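Local coordinates for protein ulvan Lyase-PL25 (Pseudoalteromonas sp. PLSV, PDB 5UAM) that cleaves ulvan, the sulfated cell-wall polysaccharide of green seaweeds, as a polysaccharide lyase of family PL25 built on a beta-propeller, at residues A[36-47]-A[98-106]; A[133-142]-A[154-165]. All coordinates share one frame; numbering follows the deposited sequence.

Interaction 1 of 2, residues A[36-47]-A[98-106]; sequences NPLAIVQHPAGI and NHGKPTMLI. With PO4 (phosphate ion), chain E.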
loop_
_atom_site.group_PDB
_atom_site.type_symbol
_atom_site.label_atom_id
_atom_site.label_comp_id
_atom_site.label_asym_id
_atom_site.label_seq_id
_atom_site.Cartn_x
_atom_site.Cartn_y
_atom_site.Cartn_z
ATOM N N ASN A 36 4.551 3.524 -12.033
ATOM C CA ASN A 36 3.318 3.177 -11.324
ATOM C C ASN A 36 3.081 4.296 -10.326
ATOM O O ASN A 36 3.798 4.374 -9.314
ATOM C CB ASN A 36 3.459 1.854 -10.564
ATOM C CG ASN A 36 3.633 0.684 -11.445
ATOM O OD1 ASN A 36 3.220 0.672 -12.605
ATOM N ND2 ASN A 36 4.262 -0.352 -10.904
ATOM N N PRO A 37 2.137 5.211 -10.548
ATOM C CA PRO A 37 2.069 6.382 -9.672
ATOM C C PRO A 37 1.430 6.138 -8.324
ATOM O O PRO A 37 1.535 7.010 -7.453
ATOM C CB PRO A 37 1.241 7.388 -10.472
ATOM C CG PRO A 37 1.427 6.993 -11.886
ATOM C CD PRO A 37 1.517 5.476 -11.857
ATOM N N LEU A 38 0.808 4.971 -8.149
ATOM C CA LEU A 38 0.030 4.606 -6.977
ATOM C C LEU A 38 0.168 3.111 -6.768
ATOM O O LEU A 38 0.427 2.362 -7.713
ATOM C CB LEU A 38 -1.458 4.852 -7.226
ATOM C CG LEU A 38 -1.904 6.270 -7.555
ATOM C CD1 LEU A 38 -3.312 6.234 -8.122
ATOM C CD2 LEU A 38 -1.832 7.141 -6.331
ATOM N N ALA A 39 -0.071 2.668 -5.524
ATOM C CA ALA A 39 -0.174 1.245 -5.200
ATOM C C ALA A 39 -0.876 1.108 -3.860
ATOM O O ALA A 39 -0.821 2.013 -3.033
ATOM C CB ALA A 39 1.192 0.571 -5.109
ATOM N N ILE A 40 -1.462 -0.060 -3.619
ATOM C CA ILE A 40 -2.183 -0.287 -2.371
ATOM C C ILE A 40 -1.237 -0.289 -1.183
ATOM O O ILE A 40 -1.641 0.099 -0.081
ATOM C CB ILE A 40 -3.013 -1.575 -2.510
ATOM C CG1 ILE A 40 -4.254 -1.267 -3.370
ATOM C CG2 ILE A 40 -3.437 -2.122 -1.153
ATOM C CD1 ILE A 40 -4.982 -2.463 -3.864
ATOM N N VAL A 41 0.028 -0.688 -1.363
ATOM C CA VAL A 41 0.918 -0.809 -0.204
ATOM C C VAL A 41 1.340 0.554 0.354
ATOM O O VAL A 41 1.520 0.690 1.574
ATOM C CB VAL A 41 2.110 -1.720 -0.503
ATOM C CG1 VAL A 41 3.051 -1.118 -1.495
ATOM C CG2 VAL A 41 2.835 -2.065 0.818
ATOM N N GLN A 42 1.543 1.567 -0.493
ATOM C CA GLN A 42 1.874 2.911 -0.007
ATOM C C GLN A 42 0.576 3.603 0.331
ATOM O O GLN A 42 -0.074 4.188 -0.539
ATOM C CB GLN A 42 2.684 3.732 -1.007
ATOM C CG GLN A 42 4.148 3.336 -1.118
ATOM C CD GLN A 42 4.436 2.272 -2.162
ATOM O OE1 GLN A 42 3.565 1.844 -2.945
ATOM N NE2 GLN A 42 5.686 1.848 -2.192
ATOM N N HIS A 43 0.201 3.551 1.605
ATOM C CA HIS A 43 -1.100 4.051 2.006
ATOM C C HIS A 43 -1.010 4.686 3.388
ATOM O O HIS A 43 -0.185 4.281 4.220
ATOM C CB HIS A 43 -2.131 2.914 2.029
ATOM C CG HIS A 43 -1.935 1.965 3.159
ATOM N ND1 HIS A 43 -2.679 2.023 4.315
ATOM C CD2 HIS A 43 -1.007 1.002 3.358
ATOM C CE1 HIS A 43 -2.247 1.102 5.161
ATOM N NE2 HIS A 43 -1.224 0.480 4.610
ATOM N N PRO A 44 -1.871 5.668 3.672
ATOM C CA PRO A 44 -2.808 6.278 2.715
ATOM C C PRO A 44 -2.122 7.042 1.603
ATOM O O PRO A 44 -1.113 7.724 1.832
ATOM C CB PRO A 44 -3.587 7.285 3.582
ATOM C CG PRO A 44 -3.312 6.946 4.988
ATOM C CD PRO A 44 -1.973 6.257 5.007
ATOM N N ALA A 45 -2.659 6.924 0.390
ATOM C CA ALA A 45 -2.287 7.840 -0.666
ATOM C C ALA A 45 -3.107 9.121 -0.613
ATOM O O ALA A 45 -2.658 10.159 -1.110
ATOM C CB ALA A 45 -2.448 7.172 -2.042
ATOM N N GLY A 46 -4.300 9.062 -0.034
ATOM C CA GLY A 46 -5.133 10.234 0.129
ATOM C C GLY A 46 -5.915 10.121 1.418
ATOM O O GLY A 46 -6.123 9.028 1.956
ATOM N N ILE A 47 -6.380 11.281 1.890
ATOM C CA ILE A 47 -7.043 11.429 3.183
ATOM C C ILE A 47 -8.119 12.488 3.036
ATOM O O ILE A 47 -7.868 13.559 2.474
ATOM C CB ILE A 47 -6.063 11.879 4.283
ATOM C CG1 ILE A 47 -4.923 10.870 4.413
ATOM C CG2 ILE A 47 -6.811 12.105 5.589
ATOM C CD1 ILE A 47 -3.855 11.267 5.426
ATOM N N ASN A 98 9.697 3.287 -8.552
ATOM C CA ASN A 98 8.321 3.297 -8.064
ATOM C C ASN A 98 8.180 3.004 -6.584
ATOM O O ASN A 98 7.086 3.195 -6.044
ATOM C CB ASN A 98 7.391 2.345 -8.833
ATOM C CG ASN A 98 7.384 2.597 -10.303
ATOM O OD1 ASN A 98 7.240 3.740 -10.745
ATOM N ND2 ASN A 98 7.575 1.550 -11.079
ATOM N N HIS A 99 9.222 2.572 -5.887
ATOM C CA HIS A 99 9.025 2.136 -4.511
ATOM C C HIS A 99 8.933 3.279 -3.514
ATOM O O HIS A 99 8.608 3.034 -2.335
ATOM C CB HIS A 99 10.146 1.209 -4.087
ATOM C CG HIS A 99 10.072 -0.147 -4.693
ATOM N ND1 HIS A 99 10.247 -0.374 -6.042
ATOM C CD2 HIS A 99 9.833 -1.356 -4.134
ATOM C CE1 HIS A 99 10.132 -1.668 -6.285
ATOM N NE2 HIS A 99 9.892 -2.290 -5.142
ATOM N N GLY A 100 9.184 4.498 -3.959
ATOM C CA GLY A 100 9.130 5.661 -3.110
ATOM C C GLY A 100 7.972 6.587 -3.396
ATOM O O GLY A 100 7.992 7.741 -2.965
ATOM N N LYS A 101 6.958 6.100 -4.110
ATOM C CA LYS A 101 5.738 6.878 -4.273
ATOM C C LYS A 101 5.195 7.227 -2.885
ATOM O O LYS A 101 5.473 6.517 -1.912
ATOM C CB LYS A 101 4.718 6.104 -5.114
ATOM C CG LYS A 101 4.143 4.893 -4.399
ATOM C CD LYS A 101 3.137 4.128 -5.247
ATOM C CE LYS A 101 3.741 3.243 -6.320
ATOM N NZ LYS A 101 4.521 2.102 -5.732
ATOM N N PRO A 102 4.452 8.326 -2.752
ATOM C CA PRO A 102 4.221 8.909 -1.426
ATOM C C PRO A 102 3.119 8.240 -0.615
ATOM O O PRO A 102 2.135 7.710 -1.134
ATOM C CB PRO A 102 3.815 10.354 -1.741
ATOM C CG PRO A 102 3.218 10.258 -3.115
ATOM C CD PRO A 102 4.045 9.248 -3.830
ATOM N N THR A 103 3.294 8.365 0.702
ATOM C CA THR A 103 2.334 8.014 1.735
ATOM C C THR A 103 2.075 9.267 2.559
ATOM O O THR A 103 3.017 9.985 2.913
ATOM C CB THR A 103 2.947 6.936 2.618
ATOM O OG1 THR A 103 3.115 5.776 1.800
ATOM C CG2 THR A 103 2.089 6.633 3.806
ATOM N N MET A 104 0.805 9.536 2.863
ATOM C CA MET A 104 0.375 10.774 3.509
ATOM C C MET A 104 -0.157 10.545 4.922
ATOM O O MET A 104 -0.723 9.499 5.227
ATOM C CB MET A 104 -0.767 11.402 2.686
ATOM C CG MET A 104 -1.165 12.781 3.114
ATOM S SD MET A 104 -2.673 13.281 2.203
ATOM C CE MET A 104 -2.057 13.263 0.535
ATOM N N LEU A 105 0.003 11.559 5.783
ATOM C CA LEU A 105 -0.602 11.594 7.106
ATOM C C LEU A 105 -0.847 13.048 7.502
ATOM O O LEU A 105 0.027 13.896 7.299
ATOM C CB LEU A 105 0.317 10.900 8.132
ATOM C CG LEU A 105 -0.197 10.800 9.566
ATOM C CD1 LEU A 105 0.303 9.522 10.204
ATOM C CD2 LEU A 105 0.250 12.004 10.404
ATOM N N ILE A 106 -1.997 13.330 8.107
ATOM C CA ILE A 106 -2.290 14.665 8.647
ATOM C C ILE A 106 -2.193 14.586 10.166
ATOM O O ILE A 106 -2.907 13.790 10.790
ATOM C CB ILE A 106 -3.671 15.188 8.219
ATOM C CG1 ILE A 106 -3.775 15.198 6.702
ATOM C CG2 ILE A 106 -3.921 16.581 8.838
ATOM C CD1 ILE A 106 -5.150 15.644 6.183
HETATM P P PO4 E . 11.195 -5.262 -3.768
HETATM O O1 PO4 E . 12.021 -6.257 -4.558
HETATM O O2 PO4 E . 10.565 -5.920 -2.610
HETATM O O3 PO4 E . 10.138 -4.772 -4.728
HETATM O O4 PO4 E . 12.129 -4.154 -3.292
HETATM O O HOH W 1 4.644 0.085 -7.768
#
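The side-chain amides of N36 and N98 stack on one another, their planes 24° apart and their ND2 atoms 3.8 Å from each other, with the two side chains crossing at about a right angle. The same N98 amide takes the backbone N of N36 on OD1 at 3.0 Å, the donor standing well above the carbonyl plane; Q58 also donates to this oxygen, and K433 reaches OD1 of N36. The imidazole of H99 stacks with H119, while its edge meets a phosphate, probably from the crystallisation liquor, NE2 bonding O3 at a distance so short that its exact length is doubtful.

K101 reaches across to the 36-47 segment, over N36 to A39 and Q42. Its chain leaves CB between the backbone N and carbonyl carbon (chi1 70°), then bends at its last two torsions, which brings CE to 3.2 Å from N36 O and curls NZ back to N98 O. NZ also bonds Q42 OE1 at 3.0 Å from above the amide plane, and a water joins it to N36 ND2, so three oxygens hold the ammonium. Q42 NE2 makes a weak bond to H99 O.

In the beta-propeller, this contact joins the innermost strands of two successive four-stranded blades, 46-49 and 103-106, and the loops leading into them. N36, N98 and K101 probably bind substrate, and H99 is the likely proton donor. Farther along, the carbonyl O of P44, a residue preceded by a cis peptide bond, accepts M104 N at 2.8 Å. Beyond it the packing turns apolar: CD1 of I47 lies 3.9 Å from M104 CG, and its CG2 meets CD1 of I106.

Interaction 2 of 2, residues A[133-142]-A[154-165]; sequences THHGANKHAV and DLNNITPFGTYN. With PO4 (phosphate ion), chain E.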
loop_
_atom_site.group_PDB
_atom_site.type_symbol
_atom_site.label_atom_id
_atom_site.label_comp_id
_atom_site.label_asym_id
_atom_site.label_seq_id
_atom_site.Cartn_x
_atom_site.Cartn_y
_atom_site.Cartn_z
ATOM N N THR A 133 20.543 -3.269 1.804
ATOM C CA THR A 133 20.217 -2.005 1.153
ATOM C C THR A 133 20.038 -2.221 -0.344
ATOM O O THR A 133 20.289 -3.304 -0.882
ATOM C CB THR A 133 21.315 -0.961 1.399
ATOM O OG1 THR A 133 22.529 -1.367 0.762
ATOM C CG2 THR A 133 21.573 -0.788 2.888
ATOM N N HIS A 134 19.606 -1.159 -1.016
ATOM C CA HIS A 134 19.466 -1.173 -2.468
ATOM C C HIS A 134 19.781 0.226 -2.979
ATOM O O HIS A 134 20.962 0.545 -3.173
ATOM C CB HIS A 134 18.082 -1.686 -2.858
ATOM C CG HIS A 134 17.867 -1.808 -4.331
ATOM N ND1 HIS A 134 18.691 -2.540 -5.156
ATOM C CD2 HIS A 134 16.915 -1.268 -5.129
ATOM C CE1 HIS A 134 18.248 -2.456 -6.399
ATOM N NE2 HIS A 134 17.165 -1.701 -6.406
ATOM N N HIS A 135 18.785 1.094 -3.147
ATOM C CA HIS A 135 19.083 2.500 -3.415
ATOM C C HIS A 135 17.919 3.365 -2.977
ATOM O O HIS A 135 16.795 2.894 -2.824
ATOM C CB HIS A 135 19.453 2.786 -4.872
ATOM C CG HIS A 135 18.490 2.242 -5.871
ATOM N ND1 HIS A 135 18.908 1.511 -6.964
ATOM C CD2 HIS A 135 17.142 2.328 -5.965
ATOM C CE1 HIS A 135 17.856 1.176 -7.692
ATOM N NE2 HIS A 135 16.771 1.659 -7.109
ATOM N N GLY A 136 18.212 4.646 -2.753
ATOM C CA GLY A 136 17.177 5.599 -2.433
ATOM C C GLY A 136 16.900 5.676 -0.953
ATOM O O GLY A 136 16.293 4.772 -0.371
ATOM N N ALA A 137 17.312 6.785 -0.351
ATOM C CA ALA A 137 17.055 7.042 1.056
ATOM C C ALA A 137 15.592 7.390 1.272
ATOM O O ALA A 137 15.029 8.254 0.579
ATOM C CB ALA A 137 17.917 8.208 1.523
ATOM N N ASN A 138 14.996 6.752 2.262
ATOM C CA ASN A 138 13.625 7.048 2.650
ATOM C C ASN A 138 13.562 8.413 3.328
ATOM O O ASN A 138 14.405 8.753 4.163
ATOM C CB ASN A 138 13.111 5.944 3.572
ATOM C CG ASN A 138 11.609 5.714 3.456
ATOM O OD1 ASN A 138 11.001 5.879 2.384
ATOM N ND2 ASN A 138 11.005 5.292 4.571
ATOM N N LYS A 139 12.535 9.183 2.986
ATOM C CA LYS A 139 12.473 10.607 3.297
ATOM C C LYS A 139 11.116 10.980 3.873
ATOM O O LYS A 139 10.126 10.257 3.757
ATOM C CB LYS A 139 12.747 11.453 2.058
ATOM C CG LYS A 139 14.187 11.392 1.601
ATOM C CD LYS A 139 14.370 12.012 0.215
ATOM C CE LYS A 139 15.821 11.994 -0.201
ATOM N NZ LYS A 139 16.620 13.000 0.586
ATOM N N HIS A 140 11.084 12.162 4.494
ATOM C CA HIS A 140 9.899 12.628 5.204
ATOM C C HIS A 140 9.846 14.135 5.029
ATOM O O HIS A 140 10.763 14.843 5.463
ATOM C CB HIS A 140 10.013 12.250 6.675
ATOM C CG HIS A 140 8.935 12.786 7.563
ATOM N ND1 HIS A 140 9.081 12.835 8.938
ATOM C CD2 HIS A 140 7.709 13.287 7.295
ATOM C CE1 HIS A 140 7.985 13.343 9.473
ATOM N NE2 HIS A 140 7.141 13.623 8.497
ATOM N N ALA A 141 8.796 14.620 4.382
ATOM C CA ALA A 141 8.546 16.037 4.207
ATOM C C ALA A 141 7.305 16.427 4.988
ATOM O O ALA A 141 6.412 15.616 5.238
ATOM C CB ALA A 141 8.349 16.376 2.734
ATOM N N VAL A 142 7.227 17.703 5.360
ATOM C CA VAL A 142 6.062 18.192 6.091
ATOM C C VAL A 142 5.664 19.551 5.532
ATOM O O VAL A 142 6.507 20.350 5.113
ATOM C CB VAL A 142 6.333 18.264 7.611
ATOM C CG1 VAL A 142 7.357 19.311 7.929
ATOM C CG2 VAL A 142 5.026 18.512 8.375
ATOM N N ASP A 154 11.808 19.690 4.416
ATOM C CA ASP A 154 12.345 18.375 4.683
ATOM C C ASP A 154 12.515 18.159 6.182
ATOM O O ASP A 154 13.034 19.027 6.899
ATOM C CB ASP A 154 13.704 18.244 3.994
ATOM C CG ASP A 154 13.624 18.488 2.503
ATOM O OD1 ASP A 154 12.672 17.980 1.878
ATOM O OD2 ASP A 154 14.490 19.210 1.948
ATOM N N LEU A 155 12.138 16.990 6.677
ATOM C CA LEU A 155 12.552 16.601 8.026
ATOM C C LEU A 155 13.578 15.487 8.018
ATOM O O LEU A 155 14.520 15.502 8.805
ATOM C CB LEU A 155 11.348 16.144 8.860
ATOM C CG LEU A 155 10.224 17.161 9.029
ATOM C CD1 LEU A 155 9.176 16.627 9.994
ATOM C CD2 LEU A 155 10.772 18.500 9.526
ATOM N N ASN A 156 13.461 14.611 7.053
ATOM C CA ASN A 156 14.138 13.335 6.970
ATOM C C ASN A 156 14.667 12.867 8.316
ATOM O O ASN A 156 15.880 12.793 8.525
ATOM C CB ASN A 156 15.240 13.509 5.937
ATOM C CG ASN A 156 14.690 14.031 4.624
ATOM O OD1 ASN A 156 13.526 13.770 4.299
ATOM N ND2 ASN A 156 15.503 14.781 3.871
ATOM N N ASN A 157 13.738 12.567 9.229
ATOM C CA ASN A 157 14.024 12.219 10.618
ATOM C C ASN A 157 13.631 10.769 10.930
ATOM O O ASN A 157 13.426 10.401 12.099
ATOM C CB ASN A 157 13.277 13.165 11.563
ATOM C CG ASN A 157 11.774 13.097 11.377
ATOM O OD1 ASN A 157 11.297 12.459 10.457
ATOM N ND2 ASN A 157 11.028 13.767 12.233
ATOM N N ILE A 158 13.514 9.963 9.891
ATOM C CA ILE A 158 13.280 8.528 9.962
ATOM C C ILE A 158 14.511 7.859 9.372
ATOM O O ILE A 158 15.331 8.501 8.715
ATOM C CB ILE A 158 12.017 8.117 9.191
ATOM C CG1 ILE A 158 12.080 8.570 7.720
ATOM C CG2 ILE A 158 10.788 8.744 9.875
ATOM C CD1 ILE A 158 10.914 8.147 6.885
ATOM N N THR A 159 14.666 6.561 9.622
ATOM C CA THR A 159 15.848 5.912 9.073
ATOM C C THR A 159 15.824 5.994 7.545
ATOM O O THR A 159 14.764 5.848 6.923
ATOM C CB THR A 159 15.993 4.456 9.522
ATOM O OG1 THR A 159 17.161 3.920 8.884
ATOM C CG2 THR A 159 14.768 3.591 9.162
ATOM N N PRO A 160 16.973 6.214 6.898
ATOM C CA PRO A 160 16.979 6.186 5.430
ATOM C C PRO A 160 16.757 4.805 4.860
ATOM O O PRO A 160 16.417 4.682 3.672
ATOM C CB PRO A 160 18.375 6.697 5.074
ATOM C CG PRO A 160 19.207 6.378 6.290
ATOM C CD PRO A 160 18.282 6.588 7.449
ATOM N N PHE A 161 16.948 3.761 5.664
ATOM C CA PHE A 161 16.837 2.375 5.199
ATOM C C PHE A 161 15.378 1.971 5.323
ATOM O O PHE A 161 14.950 1.324 6.287
ATOM C CB PHE A 161 17.714 1.459 6.047
ATOM C CG PHE A 161 19.134 1.870 6.086
ATOM C CD1 PHE A 161 19.898 1.842 4.939
ATOM C CD2 PHE A 161 19.717 2.312 7.265
ATOM C CE1 PHE A 161 21.212 2.245 4.956
ATOM C CE2 PHE A 161 21.023 2.719 7.290
ATOM C CZ PHE A 161 21.782 2.680 6.138
ATOM N N GLY A 162 14.595 2.352 4.330
ATOM C CA GLY A 162 13.169 2.080 4.348
ATOM C C GLY A 162 12.584 1.878 2.957
ATOM O O GLY A 162 13.011 2.509 1.987
ATOM N N THR A 163 11.625 0.967 2.864
ATOM C CA THR A 163 10.778 0.760 1.694
ATOM C C THR A 163 9.373 0.488 2.222
ATOM O O THR A 163 9.208 -0.179 3.246
ATOM C CB THR A 163 11.170 -0.508 0.858
ATOM O OG1 THR A 163 12.589 -0.611 0.639
ATOM C CG2 THR A 163 10.494 -0.490 -0.507
ATOM N N TYR A 164 8.356 0.941 1.491
ATOM C CA TYR A 164 6.953 0.563 1.725
ATOM C C TYR A 164 6.322 1.255 2.932
ATOM O O TYR A 164 5.794 0.601 3.850
ATOM C CB TYR A 164 6.759 -0.948 1.788
ATOM C CG TYR A 164 7.189 -1.717 0.575
ATOM C CD1 TYR A 164 6.659 -1.442 -0.670
ATOM C CD2 TYR A 164 8.125 -2.734 0.673
ATOM C CE1 TYR A 164 7.025 -2.184 -1.757
ATOM C CE2 TYR A 164 8.506 -3.467 -0.399
ATOM C CZ TYR A 164 7.965 -3.194 -1.614
ATOM O OH TYR A 164 8.329 -3.941 -2.708
ATOM N N ASN A 165 6.306 2.584 2.897
ATOM C CA ASN A 165 5.809 3.384 4.007
ATOM C C ASN A 165 4.304 3.267 4.181
ATOM O O ASN A 165 3.534 3.437 3.230
ATOM C CB ASN A 165 6.104 4.851 3.764
ATOM C CG ASN A 165 7.555 5.134 3.705
ATOM O OD1 ASN A 165 8.314 4.723 4.582
ATOM N ND2 ASN A 165 7.967 5.891 2.691
HETATM P P PO4 E . 11.195 -5.262 -3.768
HETATM O O1 PO4 E . 12.021 -6.257 -4.558
HETATM O O2 PO4 E . 10.565 -5.920 -2.610
HETATM O O3 PO4 E . 10.138 -4.772 -4.728
HETATM O O4 PO4 E . 12.129 -4.154 -3.292
HETATM O O HOH W 2 12.207 4.973 7.143
HETATM O O HOH W 3 14.822 10.241 6.496
HETATM O O HOH W 4 15.447 15.584 0.939
#
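N138 and N165 face each other through their side-chain amides, which lie nearly coplanar (18° apart) and exchange two hydrogen bonds: N138 ND2 to N165 OD1 at 2.8 Å and N165 ND2 to N138 OD1 at 3.0 Å. Both donors sit in the carbonyl plane on a lone pair, so the pair fixes each amide's rotation. The backbone N of N138 makes an almost straight bond to P160 O, and a water links its ND2 to T159 O.

A second cluster surrounds H140. Its backbone N donates to N156 OD1 at 2.9 Å, and its O receives the N-H groups of both L155 and N156. With CG anti to the backbone N (chi1 174°), the imidazole swings toward the 154-165 segment, where ND1 donates to N157 OD1 at 2.7 Å close to the ring plane. In one of its two conformers, L155 lays CD1 over one ring face in a CH-pi contact, 4.0 Å from the centroid, and packs CG on V142 CG1.

In the next shell, H113 bonds NE2 of H140 and F115 stacks on its ring, while G197 holds ND2 of N157. T159 OG1 accepts from F161 N in an ST turn, and Q191 binds T159 N. These bonds shape the connection between the outer strand 152-154 of one propeller blade and the inner strand 165-169 of the next. Near its end comes Y164, the probable proton acceptor, whose OH is 2.8 Å from phosphate O3.

With both nitrogens of the H140 imidazole engaged, and ND1 acting as donor, its orientation is fixed; the reciprocal pair uses both amide oxygens and one N-H of each amide, and a water takes a further N-H of N138, with N165 directly following the likely catalytic Y164 in the chain.

How the interactions relate
Along the chain interaction 1 closes before interaction 2 opens, and their centres lie 14 Å apart. Both reach the four-stranded antiparallel sheet of strands 103-106, 112-116, 139-143 and 152-154: interaction 1 at its first strand, near the centre of the chain, interaction 2 at its last two, farther out. They meet where T103 OG1 probably hydrogen-bonds N165 O, and V41 and Q42 pack against the Y164 ring. H99 CD2 comes within 3.3 Å of Y164 OH, and both residues approach one phosphate, which also binds H119, H184, R180 and Y222. The likely proton donor and acceptor, supplied by separate contacts, thus converge on a single active-site pocket.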